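Local coordinates for abhydrolase domain-containing protein (Exiguobacterium antarcticum, PDB 5H3H) that probably hydrolyses carboxylic esters as a serine esterase of the alpha/beta-hydrolase fold and may also act as a perhydrolase, at residues K12-D17 against Y59-A64; A32-F37 against G53-G58; A102-L107 against E199-G204; V114-L119 against V263-S268; A144-T149 against G188-A193. All coordinates share one frame; numbering follows the deposited sequence.

Interaction 1 of 5, residues K12-D17 against Y59-A64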
# COMPACT_ATOMS: atom_id res chain seq x y z
N LYS B 12 -8.31 -18.56 12.89
CA LYS B 12 -9.54 -17.80 13.23
C LYS B 12 -9.29 -16.62 14.21
O LYS B 12 -8.87 -16.85 15.37
CB LYS B 12 -10.58 -18.71 13.88
CG LYS B 12 -11.08 -19.82 12.97
CD LYS B 12 -12.31 -20.51 13.53
CE LYS B 12 -11.99 -21.28 14.82
NZ LYS B 12 -12.91 -20.88 15.94
N ILE B 13 -9.64 -15.39 13.79
CA ILE B 13 -9.38 -14.15 14.56
C ILE B 13 -10.68 -13.71 15.19
O ILE B 13 -11.63 -13.42 14.48
CB ILE B 13 -8.85 -12.99 13.64
CG1 ILE B 13 -7.60 -13.41 12.87
CG2 ILE B 13 -8.54 -11.73 14.45
CD1 ILE B 13 -6.45 -13.88 13.74
N TYR B 14 -10.73 -13.60 16.51
CA TYR B 14 -11.92 -13.12 17.20
C TYR B 14 -11.99 -11.62 17.06
O TYR B 14 -10.98 -10.95 17.20
CB TYR B 14 -11.88 -13.49 18.67
CG TYR B 14 -13.10 -13.03 19.40
CD1 TYR B 14 -14.30 -13.67 19.22
CD2 TYR B 14 -13.05 -11.91 20.23
CE1 TYR B 14 -15.43 -13.24 19.87
CE2 TYR B 14 -14.18 -11.46 20.89
CZ TYR B 14 -15.38 -12.13 20.69
OH TYR B 14 -16.55 -11.74 21.32
N VAL B 15 -13.19 -11.10 16.82
CA VAL B 15 -13.43 -9.67 16.79
C VAL B 15 -14.71 -9.35 17.57
O VAL B 15 -15.78 -9.93 17.31
CB VAL B 15 -13.64 -9.17 15.33
CG1 VAL B 15 -13.81 -7.66 15.34
CG2 VAL B 15 -12.50 -9.56 14.45
N GLU B 16 -14.61 -8.42 18.53
CA GLU B 16 -15.73 -7.92 19.26
C GLU B 16 -16.28 -6.75 18.40
O GLU B 16 -15.75 -5.64 18.35
CB GLU B 16 -15.27 -7.45 20.66
CG GLU B 16 -16.38 -7.15 21.65
CD GLU B 16 -17.01 -8.37 22.36
OE1 GLU B 16 -16.43 -9.48 22.31
OE2 GLU B 16 -18.09 -8.22 23.01
N ASP B 17 -17.36 -7.03 17.68
CA ASP B 17 -17.91 -6.06 16.74
C ASP B 17 -19.25 -5.60 17.34
O ASP B 17 -20.19 -6.40 17.46
CB ASP B 17 -18.03 -6.71 15.37
CG ASP B 17 -18.77 -5.79 14.32
OD1 ASP B 17 -19.02 -4.60 14.61
OD2 ASP B 17 -19.08 -6.27 13.19
N TYR B 59 -4.17 -14.38 21.38
CA TYR B 59 -4.68 -13.62 22.52
C TYR B 59 -6.14 -13.76 22.63
O TYR B 59 -6.78 -14.13 21.63
CB TYR B 59 -4.33 -12.14 22.40
CG TYR B 59 -2.83 -11.98 22.35
CD1 TYR B 59 -2.15 -12.14 21.16
CD2 TYR B 59 -2.10 -11.76 23.50
CE1 TYR B 59 -0.78 -12.08 21.10
CE2 TYR B 59 -0.72 -11.66 23.44
CZ TYR B 59 -0.06 -11.81 22.28
OH TYR B 59 1.30 -11.69 22.27
N GLY B 60 -6.67 -13.53 23.85
CA GLY B 60 -8.11 -13.38 24.00
C GLY B 60 -8.79 -14.65 23.50
O GLY B 60 -8.37 -15.72 23.85
N LYS B 61 -9.80 -14.53 22.67
CA LYS B 61 -10.60 -15.68 22.21
C LYS B 61 -10.17 -16.20 20.82
O LYS B 61 -10.78 -17.11 20.23
CB LYS B 61 -12.03 -15.25 22.25
CG LYS B 61 -12.41 -14.76 23.64
CD LYS B 61 -13.83 -14.24 23.74
CE LYS B 61 -14.85 -15.34 23.49
NZ LYS B 61 -14.56 -16.66 24.16
N SER B 62 -9.09 -15.64 20.30
CA SER B 62 -8.59 -16.07 18.98
C SER B 62 -7.86 -17.40 19.10
O SER B 62 -7.37 -17.72 20.18
CB SER B 62 -7.70 -15.00 18.40
OG SER B 62 -8.51 -13.84 18.12
N ASP B 63 -7.76 -18.14 17.98
CA ASP B 63 -6.81 -19.25 17.81
C ASP B 63 -5.37 -18.77 18.04
O ASP B 63 -5.04 -17.59 17.78
CB ASP B 63 -6.85 -19.87 16.36
CG ASP B 63 -8.20 -20.52 15.99
OD1 ASP B 63 -9.16 -20.54 16.82
OD2 ASP B 63 -8.30 -20.97 14.80
N ALA B 64 -4.50 -19.67 18.49
CA ALA B 64 -3.10 -19.31 18.76
C ALA B 64 -2.25 -20.32 17.97
O ALA B 64 -1.83 -21.35 18.49
CB ALA B 64 -2.78 -19.34 20.24
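Lys61 lays its aliphatic chain alongside Tyr14, the two side chains pointing the same way. Near the base, Lys61 CB is 3.8 Å from Tyr14 CG; farther out, Lys61 CD stands over one face, 4.1 Å from the centroid of the Tyr14 ring and offset toward its rim, a CH-pi contact. The ring comes to lie there because Tyr14 CG is anti to the backbone N (chi1 -179°). The Lys61 chain then bends, and its NZ stays so far above the ring that cation-pi attraction is weak at most. Next to this pair, Ser62 OG accepts the Tyr14 N-H at 2.8 Å in a fairly straight bond (164°) while donating to the carbonyl of Asp55, so one hydroxyl links strand 12-18, the turn and Asp55. Lys12 and Asp63 exchange two bonds: Asp63 N reaches Lys12 O at 3.1 Å, and Lys12 N meets Asp63 OD2 at 3.1 Å from well above the carboxylate plane (65° out of it). The bent Lys12 side chain passes across the same carboxylate, with NZ 3.9 Å from Asp63 OD1, a long salt bridge. A type II' turn from Tyr59 to Ser62, with Gly60 at positive phi, delivers these groups. A serine hydroxyl and an aspartate carboxylate thus take up N-H groups of strand 12-18 much as backbone carbonyls of a neighbouring strand might, with charge pairing only a loose supplement.

Interaction 2 of 5, residues A32-F37 against G53-G58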
# COMPACT_ATOMS: atom_id res chain seq x y z
N ALA B 32 -2.13 -8.43 26.25
CA ALA B 32 -3.46 -8.37 26.81
C ALA B 32 -4.48 -8.88 25.74
O ALA B 32 -4.20 -9.88 25.03
CB ALA B 32 -3.75 -6.97 27.26
N ASN B 33 -5.64 -8.23 25.68
CA ASN B 33 -6.63 -8.44 24.60
C ASN B 33 -7.53 -7.21 24.46
O ASN B 33 -7.36 -6.28 25.22
CB ASN B 33 -7.44 -9.75 24.77
CG ASN B 33 -8.23 -9.79 26.06
OD1 ASN B 33 -9.13 -9.00 26.26
ND2 ASN B 33 -7.94 -10.77 26.90
N ASN B 34 -8.45 -7.21 23.48
CA ASN B 34 -9.34 -6.06 23.23
C ASN B 34 -10.10 -5.56 24.45
O ASN B 34 -10.48 -4.37 24.51
CB ASN B 34 -10.32 -6.35 22.06
CG ASN B 34 -11.63 -6.94 22.51
OD1 ASN B 34 -11.79 -8.19 22.72
ND2 ASN B 34 -12.62 -6.08 22.66
N ASN B 35 -10.35 -6.43 25.42
CA ASN B 35 -11.01 -6.03 26.65
C ASN B 35 -10.26 -4.95 27.43
O ASN B 35 -10.87 -4.28 28.21
CB ASN B 35 -11.33 -7.22 27.61
CG ASN B 35 -12.41 -8.13 27.08
OD1 ASN B 35 -13.40 -7.68 26.55
ND2 ASN B 35 -12.21 -9.45 27.23
N MET B 36 -8.98 -4.75 27.21
CA MET B 36 -8.30 -3.63 27.92
C MET B 36 -8.91 -2.26 27.56
O MET B 36 -8.65 -1.30 28.24
CB MET B 36 -6.81 -3.57 27.64
CG MET B 36 -6.48 -3.20 26.24
SD MET B 36 -4.73 -3.21 25.84
CE MET B 36 -4.57 -1.56 25.25
N PHE B 37 -9.68 -2.17 26.48
CA PHE B 37 -10.25 -0.90 26.02
C PHE B 37 -11.65 -0.66 26.59
O PHE B 37 -12.35 0.29 26.15
CB PHE B 37 -10.34 -0.87 24.49
CG PHE B 37 -9.01 -0.85 23.80
CD1 PHE B 37 -8.12 0.21 24.00
CD2 PHE B 37 -8.63 -1.88 22.93
CE1 PHE B 37 -6.90 0.24 23.35
CE2 PHE B 37 -7.41 -1.87 22.29
CZ PHE B 37 -6.53 -0.77 22.48
N GLY B 53 -13.03 -4.34 18.27
CA GLY B 53 -11.85 -4.66 19.09
C GLY B 53 -11.33 -6.01 18.64
O GLY B 53 -12.03 -7.01 18.85
N VAL B 54 -10.18 -6.02 18.01
CA VAL B 54 -9.59 -7.25 17.52
C VAL B 54 -8.78 -7.95 18.62
O VAL B 54 -8.03 -7.27 19.38
CB VAL B 54 -8.73 -7.08 16.28
CG1 VAL B 54 -9.46 -6.28 15.18
CG2 VAL B 54 -7.42 -6.44 16.62
N ASP B 55 -8.94 -9.27 18.75
CA ASP B 55 -7.98 -10.06 19.57
C ASP B 55 -7.03 -10.62 18.58
O ASP B 55 -7.51 -11.35 17.70
CB ASP B 55 -8.64 -11.22 20.33
CG ASP B 55 -9.54 -10.78 21.50
OD1 ASP B 55 -9.53 -9.59 21.91
OD2 ASP B 55 -10.23 -11.66 22.03
N TYR B 56 -5.74 -10.32 18.65
CA TYR B 56 -4.81 -10.90 17.70
C TYR B 56 -4.78 -12.39 17.88
O TYR B 56 -5.12 -12.93 18.97
CB TYR B 56 -3.37 -10.40 17.81
CG TYR B 56 -3.20 -8.95 17.94
CD1 TYR B 56 -3.60 -8.08 16.94
CD2 TYR B 56 -2.55 -8.44 19.04
CE1 TYR B 56 -3.43 -6.69 17.10
CE2 TYR B 56 -2.36 -7.09 19.19
CZ TYR B 56 -2.82 -6.21 18.24
OH TYR B 56 -2.59 -4.88 18.52
N ARG B 57 -4.29 -13.05 16.84
CA ARG B 57 -3.88 -14.43 17.01
C ARG B 57 -3.01 -14.53 18.27
O ARG B 57 -2.14 -13.71 18.51
CB ARG B 57 -3.12 -15.01 15.84
CG ARG B 57 -1.89 -14.31 15.38
CD ARG B 57 -1.26 -15.13 14.26
NE ARG B 57 -1.88 -14.92 12.96
CZ ARG B 57 -1.64 -15.68 11.88
NH1 ARG B 57 -2.24 -15.38 10.71
NH2 ARG B 57 -0.85 -16.75 11.95
N GLY B 58 -3.26 -15.57 19.03
CA GLY B 58 -2.50 -15.83 20.25
C GLY B 58 -3.14 -15.25 21.51
O GLY B 58 -2.65 -15.55 22.59
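The carboxylate of Asp55 is gripped by two backbone N-H groups: OD1 accepts from Asn34 N at 3.0 Å, approached nearly in line with the C-O bond and with an N-H...O angle of 156°, and OD2 accepts from Lys61 N. Asp55 CG lies beside its own backbone N (chi1 -71°), which swings the carboxylate toward the start of the 3-10 turn 34-37. Asn33 CB packs against Asp55 OD1 at 3.5 Å, and Asn33 OD1 turns back to take the Asn35 N-H at 3.0 Å in the carbonyl plane, an Asx turn that holds the Asn33 amide in place. Asn34 CB rests on the strand backbone, 3.6 Å from Gly53 C. With an alanine at Asp55, the N-H groups of Asn34 and Lys61 would probably be left without their acceptor, and the turn would lose its polar tie to the strand. All the touching residues are buried. The contact joins the loop between strand 23-27 and helix 38-46 to strand 50-54 and the chain that follows it. Met36 faces helix 171-182, Phe37 occupies the N-cap position of helix 38-46, and Val54 packs on helix 71-85.

Interaction 3 of 5, residues A102-L107 against E199-G204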
# COMPACT_ATOMS: atom_id res chain seq x y z
N ALA B 102 -0.58 -1.35 13.57
CA ALA B 102 -1.34 -0.38 12.81
C ALA B 102 -0.54 0.29 11.69
O ALA B 102 -1.02 0.39 10.58
CB ALA B 102 -1.90 0.67 13.74
N LEU B 103 0.68 0.74 11.97
CA LEU B 103 1.60 1.30 10.96
C LEU B 103 1.93 0.31 9.83
O LEU B 103 1.86 0.68 8.61
CB LEU B 103 2.89 1.82 11.62
CG LEU B 103 2.65 3.07 12.47
CD1 LEU B 103 3.73 3.30 13.53
CD2 LEU B 103 2.55 4.33 11.62
N LYS B 104 2.28 -0.92 10.21
CA LYS B 104 2.66 -1.95 9.26
C LYS B 104 1.48 -2.26 8.32
O LYS B 104 1.69 -2.51 7.13
CB LYS B 104 3.04 -3.24 10.00
CG LYS B 104 3.73 -4.31 9.16
CD LYS B 104 4.94 -3.77 8.43
CE LYS B 104 6.07 -4.79 8.35
NZ LYS B 104 7.35 -4.03 8.15
N TYR B 105 0.28 -2.28 8.90
CA TYR B 105 -0.93 -2.48 8.16
C TYR B 105 -1.11 -1.38 7.13
O TYR B 105 -1.49 -1.66 5.95
CB TYR B 105 -2.14 -2.45 9.06
CG TYR B 105 -3.40 -2.20 8.26
CD1 TYR B 105 -3.96 -3.18 7.43
CD2 TYR B 105 -4.00 -0.93 8.26
CE1 TYR B 105 -5.11 -2.94 6.67
CE2 TYR B 105 -5.11 -0.67 7.51
CZ TYR B 105 -5.66 -1.66 6.67
OH TYR B 105 -6.77 -1.39 5.90
N LEU B 106 -0.88 -0.14 7.57
CA LEU B 106 -0.96 1.00 6.59
C LEU B 106 0.09 0.90 5.47
O LEU B 106 -0.24 1.17 4.30
CB LEU B 106 -0.87 2.34 7.27
CG LEU B 106 -2.08 3.15 7.73
CD1 LEU B 106 -3.49 2.60 7.52
CD2 LEU B 106 -1.88 3.69 9.14
N LEU B 107 1.32 0.54 5.82
CA LEU B 107 2.36 0.38 4.83
C LEU B 107 2.09 -0.79 3.89
O LEU B 107 2.32 -0.70 2.74
CB LEU B 107 3.75 0.17 5.46
CG LEU B 107 4.69 1.32 5.88
CD1 LEU B 107 4.20 2.73 5.58
CD2 LEU B 107 5.10 1.13 7.34
N GLU B 199 11.41 -5.91 15.27
CA GLU B 199 10.75 -5.14 14.22
C GLU B 199 11.21 -3.69 14.25
O GLU B 199 11.48 -3.14 15.30
CB GLU B 199 9.23 -5.21 14.35
CG GLU B 199 8.61 -6.56 14.09
CD GLU B 199 8.20 -6.81 12.66
OE1 GLU B 199 8.34 -5.93 11.79
OE2 GLU B 199 7.71 -7.91 12.37
N ASP B 200 11.32 -3.07 13.08
CA ASP B 200 11.92 -1.74 12.95
C ASP B 200 11.16 -1.01 11.83
O ASP B 200 11.31 -1.36 10.67
CB ASP B 200 13.44 -1.86 12.65
CG ASP B 200 14.10 -0.53 12.09
OD1 ASP B 200 13.45 0.57 12.02
OD2 ASP B 200 15.28 -0.60 11.71
N LEU B 201 10.34 -0.03 12.19
CA LEU B 201 9.54 0.69 11.21
C LEU B 201 10.11 2.06 10.86
O LEU B 201 9.38 2.88 10.28
CB LEU B 201 8.10 0.86 11.71
CG LEU B 201 7.39 -0.42 12.16
CD1 LEU B 201 6.02 -0.12 12.73
CD2 LEU B 201 7.26 -1.43 11.04
N ARG B 202 11.40 2.33 11.14
CA ARG B 202 11.92 3.71 10.92
C ARG B 202 11.77 4.21 9.46
O ARG B 202 11.24 5.28 9.22
CB ARG B 202 13.37 3.87 11.42
CG ARG B 202 13.41 4.01 12.93
CD ARG B 202 14.80 4.03 13.45
NE ARG B 202 15.45 2.78 13.09
CZ ARG B 202 16.75 2.55 13.15
NH1 ARG B 202 17.59 3.49 13.62
NH2 ARG B 202 17.23 1.34 12.77
N ASP B 203 12.17 3.39 8.51
CA ASP B 203 11.98 3.68 7.07
C ASP B 203 10.54 3.99 6.65
O ASP B 203 10.30 4.76 5.71
CB ASP B 203 12.49 2.49 6.19
CG ASP B 203 13.94 2.65 5.71
OD1 ASP B 203 14.62 3.68 5.99
OD2 ASP B 203 14.40 1.73 5.00
N GLY B 204 9.58 3.37 7.32
CA GLY B 204 8.19 3.44 6.94
C GLY B 204 7.42 4.67 7.39
O GLY B 204 6.46 5.06 6.71
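Leu103, Lys104 and Leu107 belong to helix 97-109, which follows the probable nucleophile elbow of the alpha/beta-hydrolase fold, and they meet Leu201 and Gly204 on the chain running from helix 186-198 to strand 211-217. Leu201 provides the apolar centre, dividing its two methyls between neighbours: CD1 is 3.8 Å from Leu103 CB, while CD2 is 3.9 Å from Lys104 NZ. Lys104 reaches this far because CG is anti to the backbone N (chi1 -168°) and the chain then bends at its second and third torsions. Its NZ also comes within 4.2 Å of Glu199 OE1, beyond a salt bridge, though perhaps near enough for a mild attraction; the other carboxylate oxygen of Glu199 accepts from Tyr71 N. One turn further along the helix, Leu107 straddles Gly204, with CD1 3.4 Å from Gly204 O and CD2 3.9 Å from Gly204 CA. A CB on residue 204 would collide with Leu107 CD2, so the absence of a side chain permits this close approach. The loop is braced from within. Asp200 OD1 accepts the Arg202 N-H at 2.8 Å, an Asx turn, and Arg202 grips the same carboxylate side-on, NE to OD1 and NH2 to OD2, with the acceptors lying in the guanidinium plane while the two nitrogens stand out of the plane of the tilted carboxylate. Around the contact, Leu103 packs on Leu117 of strand 114-120, Lys104 lies against helix 71-85, and Leu107 touches Val8 of the second subunit.

Interaction 4 of 5, residues V114-L119 against V263-S268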
# COMPACT_ATOMS: atom_id res chain seq x y z
N VAL B 114 -8.98 3.70 5.71
CA VAL B 114 -8.70 4.37 7.04
C VAL B 114 -8.72 5.89 6.92
O VAL B 114 -7.96 6.47 6.17
CB VAL B 114 -7.32 3.99 7.59
CG1 VAL B 114 -7.01 4.69 8.93
CG2 VAL B 114 -7.20 2.50 7.71
N SER B 115 -9.59 6.52 7.67
CA SER B 115 -9.65 7.98 7.69
C SER B 115 -8.66 8.65 8.68
O SER B 115 -8.15 9.74 8.41
CB SER B 115 -11.06 8.40 8.00
OG SER B 115 -11.30 8.27 9.37
N LYS B 116 -8.41 8.01 9.81
CA LYS B 116 -7.44 8.53 10.78
C LYS B 116 -6.79 7.43 11.62
O LYS B 116 -7.37 6.35 11.81
CB LYS B 116 -8.10 9.56 11.65
CG LYS B 116 -9.22 9.05 12.49
CD LYS B 116 -10.03 10.18 13.12
CE LYS B 116 -10.92 10.86 12.09
NZ LYS B 116 -11.67 11.96 12.78
N LEU B 117 -5.58 7.73 12.09
CA LEU B 117 -4.76 6.85 12.88
C LEU B 117 -4.51 7.46 14.26
O LEU B 117 -4.21 8.64 14.36
CB LEU B 117 -3.39 6.74 12.18
CG LEU B 117 -2.33 5.90 12.88
CD1 LEU B 117 -2.89 4.50 13.07
CD2 LEU B 117 -0.99 5.85 12.18
N ILE B 118 -4.60 6.67 15.31
CA ILE B 118 -4.24 7.09 16.63
C ILE B 118 -3.19 6.12 17.08
O ILE B 118 -3.37 4.91 16.90
CB ILE B 118 -5.42 7.05 17.61
CG1 ILE B 118 -6.57 7.90 17.07
CG2 ILE B 118 -4.97 7.48 19.02
CD1 ILE B 118 -7.93 7.58 17.65
N LEU B 119 -2.09 6.63 17.61
CA LEU B 119 -1.02 5.80 18.08
C LEU B 119 -0.90 6.14 19.57
O LEU B 119 -0.57 7.23 19.88
CB LEU B 119 0.28 6.13 17.34
CG LEU B 119 0.46 5.72 15.87
CD1 LEU B 119 1.77 6.27 15.34
CD2 LEU B 119 0.50 4.22 15.76
N VAL B 263 -12.46 10.25 21.74
CA VAL B 263 -13.79 10.50 21.25
C VAL B 263 -13.87 11.74 20.39
O VAL B 263 -14.54 11.72 19.36
CB VAL B 263 -14.78 10.64 22.44
CG1 VAL B 263 -16.10 11.27 22.00
CG2 VAL B 263 -15.00 9.25 23.07
N SER B 264 -13.26 12.82 20.87
CA SER B 264 -13.18 14.05 20.11
C SER B 264 -12.52 13.86 18.77
O SER B 264 -13.00 14.38 17.79
CB SER B 264 -12.40 15.11 20.90
OG SER B 264 -13.04 15.44 22.12
N TYR B 265 -11.38 13.16 18.73
CA TYR B 265 -10.69 12.88 17.48
C TYR B 265 -11.49 11.97 16.53
O TYR B 265 -11.47 12.19 15.32
CB TYR B 265 -9.32 12.28 17.76
CG TYR B 265 -8.33 12.33 16.63
CD1 TYR B 265 -7.81 13.56 16.16
CD2 TYR B 265 -7.90 11.18 16.02
CE1 TYR B 265 -6.88 13.59 15.13
CE2 TYR B 265 -6.99 11.20 14.98
CZ TYR B 265 -6.46 12.40 14.53
OH TYR B 265 -5.54 12.39 13.47
N VAL B 266 -12.17 10.96 17.06
CA VAL B 266 -13.09 10.16 16.20
C VAL B 266 -14.16 11.06 15.58
O VAL B 266 -14.41 10.95 14.38
CB VAL B 266 -13.70 8.87 16.85
CG1 VAL B 266 -12.66 8.07 17.63
CG2 VAL B 266 -14.93 9.14 17.69
N LYS B 267 -14.73 11.97 16.39
CA LYS B 267 -15.68 13.02 15.90
C LYS B 267 -15.09 13.98 14.84
O LYS B 267 -15.75 14.27 13.85
CB LYS B 267 -16.28 13.83 17.09
CG LYS B 267 -17.37 13.10 17.89
CD LYS B 267 -17.63 13.76 19.24
CE LYS B 267 -18.94 13.32 19.87
NZ LYS B 267 -20.16 14.08 19.37
N SER B 268 -13.85 14.47 15.03
CA SER B 268 -13.16 15.26 14.02
C SER B 268 -11.63 15.22 14.07
O SER B 268 -11.03 15.38 15.14
CB SER B 268 -13.56 16.72 14.13
OG SER B 268 -12.54 17.56 13.61
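Lys116 NZ donates to Tyr265 O at 2.6 Å, with a C=O...N angle of 164°, and more weakly to Val266 O at 3.3 Å. These carbonyls lie in the last turn of helix 255-267, which packs on the central sheet of the alpha/beta-hydrolase fold and runs nearly antiparallel to strand 116-119 (164°). The ammonium thus sits at the helix C terminus, where the helix dipole would probably favour a positive charge. Its chain gets there with Lys116 CG set between the backbone N and the carbonyl carbon (chi1 63°), a single later bend at chi3 completing the reach. On the way it slides past Tyr265 in the opposite direction, Lys116 CD lying 3.7 Å from Tyr265 CE2. A methionine in place of Lys116 would probably leave the Tyr265 carbonyl without its ammonium donor and the end of the helix less firmly tied to the strand. Beyond the lysine, the Tyr265 ring also packs on Leu213 of strand 211-217, while Ile118 extends the apolar patch along the strand: its CG1 approaches Tyr265 CD2 to 3.7 Å.

Interaction 5 of 5, residues A144-T149 against G188-A193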
# COMPACT_ATOMS: atom_id res chain seq x y z
N ALA B 144 15.28 -11.20 28.26
CA ALA B 144 15.02 -11.42 29.68
C ALA B 144 13.54 -11.67 29.98
O ALA B 144 13.22 -12.59 30.73
CB ALA B 144 15.52 -10.25 30.53
N LEU B 145 12.64 -10.87 29.39
CA LEU B 145 11.21 -11.13 29.51
C LEU B 145 10.76 -12.46 28.91
O LEU B 145 9.91 -13.17 29.49
CB LEU B 145 10.40 -10.01 28.87
CG LEU B 145 10.28 -8.70 29.60
CD1 LEU B 145 9.46 -7.74 28.77
CD2 LEU B 145 9.67 -8.83 30.97
N ILE B 146 11.31 -12.77 27.74
CA ILE B 146 11.00 -14.03 27.09
C ILE B 146 11.43 -15.24 27.95
O ILE B 146 10.68 -16.21 28.13
CB ILE B 146 11.63 -14.07 25.71
CG1 ILE B 146 10.96 -13.03 24.77
CG2 ILE B 146 11.52 -15.45 25.09
CD1 ILE B 146 11.88 -12.59 23.67
N GLU B 147 12.60 -15.11 28.55
CA GLU B 147 13.18 -16.17 29.41
C GLU B 147 12.29 -16.38 30.60
O GLU B 147 11.98 -17.52 30.91
CB GLU B 147 14.62 -15.83 29.85
CG GLU B 147 14.90 -15.55 31.35
CD GLU B 147 16.00 -14.53 31.50
OE1 GLU B 147 15.75 -13.54 32.23
OE2 GLU B 147 17.08 -14.69 30.87
N ASP B 148 11.87 -15.27 31.21
CA ASP B 148 10.94 -15.28 32.35
C ASP B 148 9.56 -15.89 31.96
O ASP B 148 9.03 -16.69 32.72
CB ASP B 148 10.78 -13.87 32.90
CG ASP B 148 12.03 -13.40 33.66
OD1 ASP B 148 12.89 -14.27 33.96
OD2 ASP B 148 12.14 -12.18 33.95
N THR B 149 9.01 -15.54 30.80
CA THR B 149 7.74 -16.20 30.40
C THR B 149 7.84 -17.71 30.21
O THR B 149 6.86 -18.47 30.50
CB THR B 149 6.83 -15.41 29.34
OG1 THR B 149 6.22 -16.27 28.33
CG2 THR B 149 7.38 -14.18 28.82
N GLY B 188 2.07 -17.49 21.93
CA GLY B 188 1.89 -16.16 21.29
C GLY B 188 2.61 -15.04 22.01
O GLY B 188 3.26 -14.22 21.38
N THR B 189 2.48 -15.03 23.34
CA THR B 189 3.17 -14.06 24.15
C THR B 189 4.66 -14.10 23.82
O THR B 189 5.24 -13.06 23.58
CB THR B 189 2.91 -14.29 25.65
OG1 THR B 189 1.52 -14.10 25.91
CG2 THR B 189 3.75 -13.38 26.52
N ILE B 190 5.25 -15.29 23.75
CA ILE B 190 6.69 -15.37 23.39
C ILE B 190 7.01 -14.86 21.97
O ILE B 190 7.87 -14.02 21.80
CB ILE B 190 7.20 -16.79 23.61
CG1 ILE B 190 7.29 -17.03 25.14
CG2 ILE B 190 8.49 -17.05 22.86
CD1 ILE B 190 7.35 -18.48 25.49
N GLN B 191 6.34 -15.41 20.98
CA GLN B 191 6.55 -15.02 19.58
C GLN B 191 6.32 -13.52 19.32
O GLN B 191 7.12 -12.89 18.59
CB GLN B 191 5.68 -15.88 18.62
CG GLN B 191 5.91 -17.41 18.65
CD GLN B 191 7.31 -17.87 18.33
OE1 GLN B 191 8.25 -17.75 19.14
NE2 GLN B 191 7.47 -18.42 17.16
N SER B 192 5.35 -12.88 19.98
CA SER B 192 5.16 -11.43 19.84
C SER B 192 6.23 -10.63 20.50
O SER B 192 6.55 -9.55 20.01
CB SER B 192 3.83 -10.94 20.42
OG SER B 192 2.70 -11.55 19.84
N ALA B 193 6.74 -11.08 21.66
CA ALA B 193 7.98 -10.50 22.27
C ALA B 193 9.17 -10.52 21.33
O ALA B 193 9.91 -9.56 21.30
CB ALA B 193 8.35 -11.22 23.57
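Ile146 and Thr149 of helix 139-149 face Ile190 and Ala193 of helix 186-198 in an antiparallel helix pair, part of the helical insertion between strands 114-120 and 211-217. The short axes run at 169° and approach to 9.8 Å. Their CA atoms come nearest at Ile146 and Ile190, whose side chains cross at an angle and touch through their CG2 methyls, 4.1 Å apart. The other branch of Ile146 does the tighter work: CG1, anti to the carbonyl carbon (chi1 -67°), presses on Ala193 CB at 3.4 Å, closer than usual for two carbons, and CD1 carries on past the same methyl at 3.8 Å. Ala193 is small enough to let the isoleucine lie this close. One turn along, Thr149 and Ile190 slide past each other in opposite directions, bringing Thr149 OG1 to 3.4 Å from Ile190 CG1; the Thr149 methyl and Leu145 O come too close in the model, so the rotation of this side chain is doubtful. The hydroxyl of Thr189 is occupied elsewhere, bonded to the carbonyl of Ser185, just before helix 186-198. The contact is mainly apolar: the isoleucines cross, Ala193 offers a methyl, and the Thr149 hydroxyl lies against the Ile190 chain. Farther out, Met156 of helix 153-164 touches Thr149, and Trp30, a residue of the ligand pocket, donates through NE1 to the carbonyl of Thr189. Such a helix pair, inserted above the catalytic core, is typical of the cap that overlies the active site in many alpha/beta hydrolases.

Interactions 1 and 2 adjoin, their centres 7 Å apart: strands 12-18 and 50-54 are sheet neighbours, and Glu16 N lies 3.0 Å from Gly53 O, probably hydrogen-bonded. Tyr59, from the loop of interaction 1, reaches across to helix 186-198 of interaction 5, its OH 2.8 Å from Ser192 OG. Interactions 3 and 4 touch where helix 97-109 packs on strand 114-120, Leu106 CD1 lying 3.7 Å from Val114 CG2. Interactions 4 and 5 are farthest apart, about 32 Å between centres. The bound ethaneperoxoic acid lies about 8 Å from the Ala193 side chain and about 11 Å from those of Asn33 and Glu199; interactions 2, 3 and 5 lie near the pocket without lining it.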